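Local coordinates for fructose-bisphosphate aldolase (Slackia heliotrinireducens, PDB 4MOZ), which belongs to the DeoC/LacD family of aldolases and folds as a TIM barrel, a closed ring of eight parallel strands wrapped in helices, at residues 30-38 with 285-295; 78-87 with 97-105. One frame throughout, in Å; residues are numbered along the deposited sequence.

Interaction 1: residues 30-38 with 285-295; sequences ATQGTGRLM and TKAISAITLAD
R36 leaves its backbone with CG anti to the carbonyl carbon (chi1 -64°) and then bends at chi2, so the chain runs over T292 O; M38 takes the other course, CG anti to the backbone N (chi1 -169°), and lies against S289 and I288. The two side chains join the start of the first strand of the TIM barrel, 37-41, to helix 278-294, which follows the eighth strand and brings the ring of helices back to its beginning. R36 NH1 donates to T292 O at 2.9 Å, but the N-H...O angle of 136° and a donor lying above the carbonyl plane make it a bent bond. R36 NH2 makes a long salt bridge, 3.6 Å, to D295 OD1, whose firmer partner is the hydroxyl of Y260; guanidinium and carboxylate planes stand almost perpendicular. The selenomethionine M38 puts CG 3.9 Å from I288 CG2, while its CE reaches the backbone of T285. S289 OG, 3.5 Å from M38 CG, bonds elsewhere, to V76 O. Alongside, L293 packs against the turn: its CD1 meets Q32 CG, and CD2 rests against the type I' beta turn 31-34. There T34 OG1 donates to T31 O and accepts from R36 N, closing an ST turn, and L293 CD2 sits 3.5 Å from T34 OG1.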
loop_
_atom_site.group_PDB
_atom_site.type_symbol
_atom_site.label_atom_id
_atom_site.label_comp_id
_atom_site.label_asym_id
_atom_site.label_seq_id
_atom_site.Cartn_x
_atom_site.Cartn_y
_atom_site.Cartn_z
ATOM N N ALA C 30 15.675 17.756 -26.613
ATOM C CA ALA C 30 15.476 16.326 -26.857
ATOM C C ALA C 30 15.413 15.985 -28.338
ATOM O O ALA C 30 15.947 14.960 -28.763
ATOM C CB ALA C 30 14.227 15.832 -26.150
ATOM N N THR C 31 14.757 16.845 -29.113
ATOM C CA THR C 31 14.603 16.628 -30.554
ATOM C C THR C 31 15.665 17.368 -31.379
ATOM O O THR C 31 15.606 17.388 -32.615
ATOM C CB THR C 31 13.194 17.033 -31.039
ATOM O OG1 THR C 31 12.994 18.434 -30.821
ATOM C CG2 THR C 31 12.108 16.241 -30.310
ATOM N N GLN C 32 16.636 17.964 -30.689
ATOM C CA GLN C 32 17.693 18.765 -31.316
ATOM C C GLN C 32 17.117 19.821 -32.268
ATOM O O GLN C 32 17.681 20.100 -33.324
ATOM C CB GLN C 32 18.723 17.867 -32.023
ATOM C CG GLN C 32 19.399 16.837 -31.120
ATOM C CD GLN C 32 20.417 17.439 -30.163
ATOM O OE1 GLN C 32 20.510 18.659 -30.005
ATOM N NE2 GLN C 32 21.187 16.575 -29.513
ATOM N N GLY C 33 15.984 20.399 -31.876
ATOM C CA GLY C 33 15.322 21.441 -32.655
ATOM C C GLY C 33 14.702 20.958 -33.954
ATOM O O GLY C 33 14.463 21.757 -34.859
ATOM N N THR C 34 14.430 19.657 -34.044
ATOM C CA THR C 34 13.897 19.067 -35.272
ATOM C C THR C 34 12.465 18.545 -35.148
ATOM O O THR C 34 11.781 18.378 -36.155
ATOM C CB THR C 34 14.764 17.898 -35.777
ATOM O OG1 THR C 34 14.543 16.738 -34.960
ATOM C CG2 THR C 34 16.246 18.271 -35.786
ATOM N N GLY C 35 12.025 18.267 -33.926
ATOM C CA GLY C 35 10.731 17.620 -33.702
ATOM C C GLY C 35 10.821 16.106 -33.804
ATOM O O GLY C 35 9.819 15.408 -33.657
ATOM N N ARG C 36 12.024 15.597 -34.056
ATOM C CA ARG C 36 12.265 14.159 -34.179
ATOM C C ARG C 36 13.118 13.673 -33.011
ATOM O O ARG C 36 14.053 14.359 -32.593
ATOM C CB ARG C 36 12.975 13.848 -35.500
ATOM C CG ARG C 36 12.177 14.166 -36.756
ATOM C CD ARG C 36 11.649 12.907 -37.427
ATOM N NE ARG C 36 11.105 13.198 -38.752
ATOM C CZ ARG C 36 11.788 13.122 -39.894
ATOM N NH1 ARG C 36 13.064 12.748 -39.903
ATOM N NH2 ARG C 36 11.186 13.418 -41.036
ATOM N N LEU C 37 12.811 12.490 -32.489
ATOM C CA LEU C 37 13.541 11.981 -31.332
ATOM C C LEU C 37 14.487 10.840 -31.675
ATOM O O LEU C 37 14.047 9.745 -32.045
ATOM C CB LEU C 37 12.584 11.553 -30.208
ATOM C CG LEU C 37 13.236 11.052 -28.907
ATOM C CD1 LEU C 37 13.985 12.169 -28.194
ATOM C CD2 LEU C 37 12.206 10.424 -27.981
HETATM N N MSE C 38 15.783 11.111 -31.548
HETATM C CA MSE C 38 16.810 10.077 -31.627
HETATM C C MSE C 38 17.178 9.710 -30.196
HETATM O O MSE C 38 17.854 10.477 -29.507
HETATM C CB MSE C 38 18.035 10.576 -32.405
HETATM C CG MSE C 38 19.047 9.494 -32.773
HETATM SE SE MSE C 38 19.971 8.717 -31.224
HETATM C CE MSE C 38 21.372 7.724 -32.166
ATOM N N THR C 285 25.713 6.180 -34.392
ATOM C CA THR C 285 24.827 7.214 -33.848
ATOM C C THR C 285 24.706 8.348 -34.861
ATOM O O THR C 285 23.623 8.906 -35.056
ATOM C CB THR C 285 25.302 7.796 -32.493
ATOM O OG1 THR C 285 26.533 8.511 -32.665
ATOM C CG2 THR C 285 25.490 6.701 -31.448
ATOM N N LYS C 286 25.828 8.663 -35.509
ATOM C CA LYS C 286 25.891 9.729 -36.500
ATOM C C LYS C 286 25.053 9.374 -37.720
ATOM O O LYS C 286 24.329 10.223 -38.239
ATOM C CB LYS C 286 27.344 10.039 -36.882
ATOM C CG LYS C 286 28.112 10.766 -35.788
ATOM C CD LYS C 286 29.555 11.044 -36.177
ATOM C CE LYS C 286 30.243 11.878 -35.106
ATOM N NZ LYS C 286 31.648 12.219 -35.463
ATOM N N ALA C 287 25.132 8.112 -38.145
ATOM C CA ALA C 287 24.318 7.592 -39.248
ATOM C C ALA C 287 22.823 7.656 -38.928
ATOM O O ALA C 287 22.027 8.139 -39.744
ATOM C CB ALA C 287 24.731 6.169 -39.592
ATOM N N ILE C 288 22.453 7.179 -37.740
ATOM C CA ILE C 288 21.063 7.218 -37.278
ATOM C C ILE C 288 20.556 8.659 -37.191
ATOM O O ILE C 288 19.491 8.977 -37.723
ATOM C CB ILE C 288 20.896 6.500 -35.922
ATOM C CG1 ILE C 288 21.216 5.007 -36.063
ATOM C CG2 ILE C 288 19.483 6.686 -35.384
ATOM C CD1 ILE C 288 21.415 4.292 -34.742
ATOM N N SER C 289 21.330 9.525 -36.537
ATOM C CA SER C 289 20.975 10.935 -36.377
ATOM C C SER C 289 20.888 11.685 -37.709
ATOM O O SER C 289 20.129 12.648 -37.829
ATOM C CB SER C 289 21.970 11.642 -35.454
ATOM O OG SER C 289 21.713 11.341 -34.093
ATOM N N ALA C 290 21.666 11.251 -38.699
ATOM C CA ALA C 290 21.637 11.879 -40.017
ATOM C C ALA C 290 20.305 11.622 -40.711
ATOM O O ALA C 290 19.723 12.539 -41.290
ATOM C CB ALA C 290 22.802 11.410 -40.875
ATOM N N ILE C 291 19.820 10.381 -40.637
ATOM C CA ILE C 291 18.484 10.048 -41.131
ATOM C C ILE C 291 17.412 10.778 -40.322
ATOM O O ILE C 291 16.565 11.467 -40.887
ATOM C CB ILE C 291 18.212 8.528 -41.099
ATOM C CG1 ILE C 291 19.094 7.811 -42.126
ATOM C CG2 ILE C 291 16.738 8.235 -41.358
ATOM C CD1 ILE C 291 19.075 6.300 -42.019
ATOM N N THR C 292 17.489 10.646 -39.000
ATOM C CA THR C 292 16.433 11.089 -38.094
ATOM C C THR C 292 16.319 12.609 -37.987
ATOM O O THR C 292 15.219 13.157 -38.034
ATOM C CB THR C 292 16.638 10.468 -36.700
ATOM O OG1 THR C 292 16.833 9.056 -36.845
ATOM C CG2 THR C 292 15.443 10.724 -35.788
ATOM N N LEU C 293 17.457 13.282 -37.851
ATOM C CA LEU C 293 17.471 14.728 -37.616
ATOM C C LEU C 293 17.713 15.573 -38.873
ATOM O O LEU C 293 17.245 16.715 -38.953
ATOM C CB LEU C 293 18.506 15.079 -36.538
ATOM C CG LEU C 293 18.453 14.266 -35.237
ATOM C CD1 LEU C 293 19.689 14.516 -34.381
ATOM C CD2 LEU C 293 17.181 14.556 -34.452
ATOM N N ALA C 294 18.434 15.009 -39.844
ATOM C CA ALA C 294 18.869 15.759 -41.033
ATOM C C ALA C 294 18.337 15.235 -42.377
ATOM O O ALA C 294 18.701 15.755 -43.432
ATOM C CB ALA C 294 20.389 15.865 -41.060
ATOM N N ASP C 295 17.494 14.204 -42.335
ATOM C CA ASP C 295 16.753 13.723 -43.515
ATOM C C ASP C 295 17.570 12.984 -44.582
ATOM O O ASP C 295 17.092 12.802 -45.711
ATOM C CB ASP C 295 15.968 14.874 -44.161
ATOM C CG ASP C 295 15.014 15.543 -43.193
ATOM O OD1 ASP C 295 14.042 14.883 -42.771
ATOM O OD2 ASP C 295 15.246 16.725 -42.847
#

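Interaction 2: residues 78-87 with 97-105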
loop_
_atom_site.group_PDB
_atom_site.type_symbol
_atom_site.label_atom_id
_atom_site.label_comp_id
_atom_site.label_asym_id
_atom_site.label_seq_id
_atom_site.Cartn_x
_atom_site.Cartn_y
_atom_site.Cartn_z
ATOM N N GLY C 78 19.877 12.430 -29.608
ATOM C CA GLY C 78 18.878 13.365 -29.099
ATOM C C GLY C 78 18.914 13.325 -27.586
ATOM O O GLY C 78 19.269 14.317 -26.938
ATOM N N VAL C 79 18.549 12.169 -27.027
ATOM C CA VAL C 79 18.637 11.927 -25.587
ATOM C C VAL C 79 19.361 10.618 -25.265
ATOM O O VAL C 79 19.327 9.661 -26.050
ATOM C CB VAL C 79 17.250 11.903 -24.885
ATOM C CG1 VAL C 79 16.530 13.237 -25.031
ATOM C CG2 VAL C 79 16.383 10.756 -25.390
HETATM N N MSE C 80 20.033 10.597 -24.120
HETATM C CA MSE C 80 20.535 9.357 -23.562
HETATM C C MSE C 80 19.605 8.954 -22.435
HETATM O O MSE C 80 19.438 9.697 -21.465
HETATM C CB MSE C 80 21.954 9.524 -23.034
HETATM C CG MSE C 80 22.511 8.254 -22.419
HETATM SE SE MSE C 80 24.186 8.576 -21.507
HETATM C CE MSE C 80 24.498 6.795 -20.787
ATOM N N ALA C 81 18.992 7.783 -22.578
ATOM C CA ALA C 81 18.063 7.261 -21.574
ATOM C C ALA C 81 18.742 6.232 -20.679
ATOM O O ALA C 81 19.283 5.237 -21.166
ATOM C CB ALA C 81 16.831 6.662 -22.236
ATOM N N GLY C 82 18.716 6.484 -19.371
ATOM C CA GLY C 82 19.286 5.558 -18.393
ATOM C C GLY C 82 18.706 5.732 -17.004
ATOM O O GLY C 82 18.015 6.719 -16.731
ATOM N N GLN C 83 18.989 4.772 -16.123
ATOM C CA GLN C 83 18.535 4.841 -14.732
ATOM C C GLN C 83 19.159 6.027 -14.002
ATOM O O GLN C 83 20.269 6.462 -14.338
ATOM C CB GLN C 83 18.848 3.542 -13.986
ATOM C CG GLN C 83 17.989 2.352 -14.390
ATOM C CD GLN C 83 18.540 1.608 -15.594
ATOM O OE1 GLN C 83 19.643 1.904 -16.075
ATOM N NE2 GLN C 83 17.775 0.636 -16.092
ATOM N N ARG C 84 18.428 6.544 -13.014
ATOM C CA ARG C 84 18.869 7.672 -12.183
ATOM C C ARG C 84 20.276 7.454 -11.625
ATOM O O ARG C 84 21.130 8.339 -11.727
ATOM C CB ARG C 84 17.872 7.894 -11.040
ATOM C CG ARG C 84 18.074 9.155 -10.203
ATOM C CD ARG C 84 17.569 8.955 -8.774
ATOM N NE ARG C 84 18.319 7.893 -8.104
ATOM C CZ ARG C 84 19.433 8.084 -7.394
ATOM N NH1 ARG C 84 19.925 9.306 -7.219
ATOM N NH2 ARG C 84 20.056 7.047 -6.849
ATOM N N GLY C 85 20.510 6.273 -11.051
ATOM C CA GLY C 85 21.790 5.943 -10.428
ATOM C C GLY C 85 22.956 5.944 -11.398
ATOM O O GLY C 85 24.007 6.528 -11.115
ATOM N N LEU C 86 22.756 5.297 -12.544
ATOM C CA LEU C 86 23.758 5.223 -13.598
ATOM C C LEU C 86 24.172 6.622 -14.048
ATOM O O LEU C 86 25.367 6.941 -14.101
ATOM C CB LEU C 86 23.218 4.416 -14.781
ATOM C CG LEU C 86 24.071 4.342 -16.050
ATOM C CD1 LEU C 86 25.314 3.490 -15.831
ATOM C CD2 LEU C 86 23.239 3.799 -17.200
ATOM N N ILE C 87 23.173 7.446 -14.358
ATOM C CA ILE C 87 23.395 8.839 -14.724
ATOM C C ILE C 87 24.130 9.606 -13.610
ATOM O O ILE C 87 25.072 10.347 -13.889
ATOM C CB ILE C 87 22.073 9.536 -15.131
ATOM C CG1 ILE C 87 21.480 8.869 -16.382
ATOM C CG2 ILE C 87 22.303 11.016 -15.399
ATOM C CD1 ILE C 87 20.063 9.302 -16.724
ATOM N N VAL C 97 25.051 16.336 -22.284
ATOM C CA VAL C 97 24.200 15.298 -22.838
ATOM C C VAL C 97 22.793 15.612 -22.336
ATOM O O VAL C 97 22.621 16.066 -21.199
ATOM C CB VAL C 97 24.631 13.888 -22.354
ATOM C CG1 VAL C 97 23.703 12.809 -22.898
ATOM C CG2 VAL C 97 26.068 13.584 -22.755
ATOM N N ASN C 98 21.799 15.404 -23.192
ATOM C CA ASN C 98 20.410 15.506 -22.772
ATOM C C ASN C 98 20.002 14.177 -22.153
ATOM O O ASN C 98 19.857 13.176 -22.862
ATOM C CB ASN C 98 19.495 15.854 -23.952
ATOM C CG ASN C 98 19.886 17.149 -24.646
ATOM O OD1 ASN C 98 20.169 18.157 -24.000
ATOM N ND2 ASN C 98 19.886 17.129 -25.971
ATOM N N TYR C 99 19.837 14.168 -20.832
ATOM C CA TYR C 99 19.505 12.941 -20.104
ATOM C C TYR C 99 18.007 12.720 -19.955
ATOM O O TYR C 99 17.259 13.635 -19.597
ATOM C CB TYR C 99 20.185 12.910 -18.729
ATOM C CG TYR C 99 21.692 12.786 -18.806
ATOM C CD1 TYR C 99 22.296 11.563 -19.122
ATOM C CD2 TYR C 99 22.515 13.888 -18.562
ATOM C CE1 TYR C 99 23.674 11.449 -19.198
ATOM C CE2 TYR C 99 23.896 13.785 -18.632
ATOM C CZ TYR C 99 24.472 12.565 -18.950
ATOM O OH TYR C 99 25.844 12.455 -19.021
ATOM N N LEU C 100 17.587 11.493 -20.252
ATOM C CA LEU C 100 16.237 11.036 -19.979
ATOM C C LEU C 100 16.335 9.961 -18.901
ATOM O O LEU C 100 16.932 8.897 -19.124
ATOM C CB LEU C 100 15.603 10.458 -21.240
ATOM C CG LEU C 100 14.099 10.172 -21.182
ATOM C CD1 LEU C 100 13.321 11.313 -21.813
ATOM C CD2 LEU C 100 13.782 8.875 -21.905
ATOM N N VAL C 101 15.762 10.240 -17.731
ATOM C CA VAL C 101 15.833 9.310 -16.606
ATOM C C VAL C 101 14.758 8.228 -16.710
ATOM O O VAL C 101 13.555 8.511 -16.651
ATOM C CB VAL C 101 15.754 10.037 -15.247
ATOM C CG1 VAL C 101 15.848 9.038 -14.099
ATOM C CG2 VAL C 101 16.866 11.073 -15.138
ATOM N N LYS C 102 15.210 6.990 -16.882
ATOM C CA LYS C 102 14.317 5.845 -16.954
ATOM C C LYS C 102 13.849 5.485 -15.545
ATOM O O LYS C 102 14.622 4.978 -14.735
ATOM C CB LYS C 102 15.013 4.666 -17.646
ATOM C CG LYS C 102 14.157 3.420 -17.823
ATOM C CD LYS C 102 12.874 3.710 -18.589
ATOM C CE LYS C 102 12.341 2.459 -19.265
ATOM N NZ LYS C 102 11.908 1.437 -18.271
HETATM N N MSE C 103 12.575 5.759 -15.273
HETATM C CA MSE C 103 12.007 5.704 -13.921
HETATM C C MSE C 103 11.792 4.297 -13.370
HETATM O O MSE C 103 11.867 4.091 -12.160
HETATM C CB MSE C 103 10.680 6.461 -13.875
HETATM C CG MSE C 103 10.801 7.928 -14.194
HETATM SE SE MSE C 103 11.946 8.880 -12.944
HETATM C CE MSE C 103 10.825 8.777 -11.345
ATOM N N ASN C 104 11.487 3.343 -14.241
ATOM C CA ASN C 104 11.320 1.963 -13.803
ATOM C C ASN C 104 12.276 1.000 -14.498
ATOM O O ASN C 104 12.808 1.314 -15.559
ATOM C CB ASN C 104 9.851 1.510 -13.914
ATOM C CG ASN C 104 9.341 1.424 -15.346
ATOM O OD1 ASN C 104 9.907 2.005 -16.279
ATOM N ND2 ASN C 104 8.241 0.702 -15.520
ATOM N N SER C 105 12.512 -0.151 -13.875
ATOM C CA SER C 105 13.335 -1.213 -14.447
ATOM C C SER C 105 13.043 -2.536 -13.752
ATOM O O SER C 105 12.612 -2.555 -12.604
ATOM C CB SER C 105 14.827 -0.889 -14.308
ATOM O OG SER C 105 15.222 0.131 -15.213
HETATM O O HOH W 1 22.015 14.270 -25.939
HETATM O O HOH W 2 15.948 5.367 -12.270
#
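M80 and A81 pair with Y99 and L100 in parallel register, the two strands of a beta-alpha-beta crossover within the TIM barrel, joined through helix 84-90. The axes of strands 79-82 and 99-102 approach to 4.6 Å and are inclined at 21° to one another. Four backbone bonds make the ladder: M80 N to N98 O, L100 N to M80 O, G82 N to L100 O and K102 N to G82 O; the second is essentially straight.

Packing is close on the face of Y99, M80 and V101. The Y99 ring is held between two aliphatic groups: I87 CG2 lies over one face, 3.9 Å from the centroid and 18° off the ring normal, a CH-pi contact, while V97 CB lies over the opposite face, offset toward the rim. M80 CB meets V97 CG1; its SE comes obliquely beside the tyrosine in the one conformer given, a Met-aromatic contact that is doubtful for the other. I87 CD1 also meets V101 CG2. On the barrel-interior side, A81 CB touches L100 CD2.

The looser side is the start of the strands, where N98 is partly exposed. N98 ND2 donates to G78 O at 3.0 Å, with the acceptor in the amide plane, N98 OD1 accepts from N137 ND2, and a water bridges G78 O and N98 N. At the other end a second water accepts from R84 N and donates to K102 O, spanning strand and helix start. R84 itself turns away to a salt bridge with D14 of the second subunit. K102 NZ bonds N104 and T144, and makes a cation-pi contact with W176. Beyond it lies a firm, buried bond: Q83 NE2, which also donates to D43 O, reaches S105 OG at 2.7 Å and 170°.

How the interactions relate
Interaction 1 and interaction 2 lie in adjoining parts of one barrel, their centres about 18 Å apart. Strand 37-41, which begins in interaction 1, is the sheet neighbour of strand 79-82 in interaction 2, so strands 1, 2 and 3 follow in order from one contact to the other. M38 O is the junction: G78 N lies 2.8 Å from it and V79 N 3.1 Å, both probable hydrogen bonds. Nearby, A30 CB packs 3.6 Å from V79 CG1. The sequence separations differ sharply: interaction 1 brings helix 278-294 back to the first strand across 247 residues, whereas interaction 2 spans a local crossover of 10.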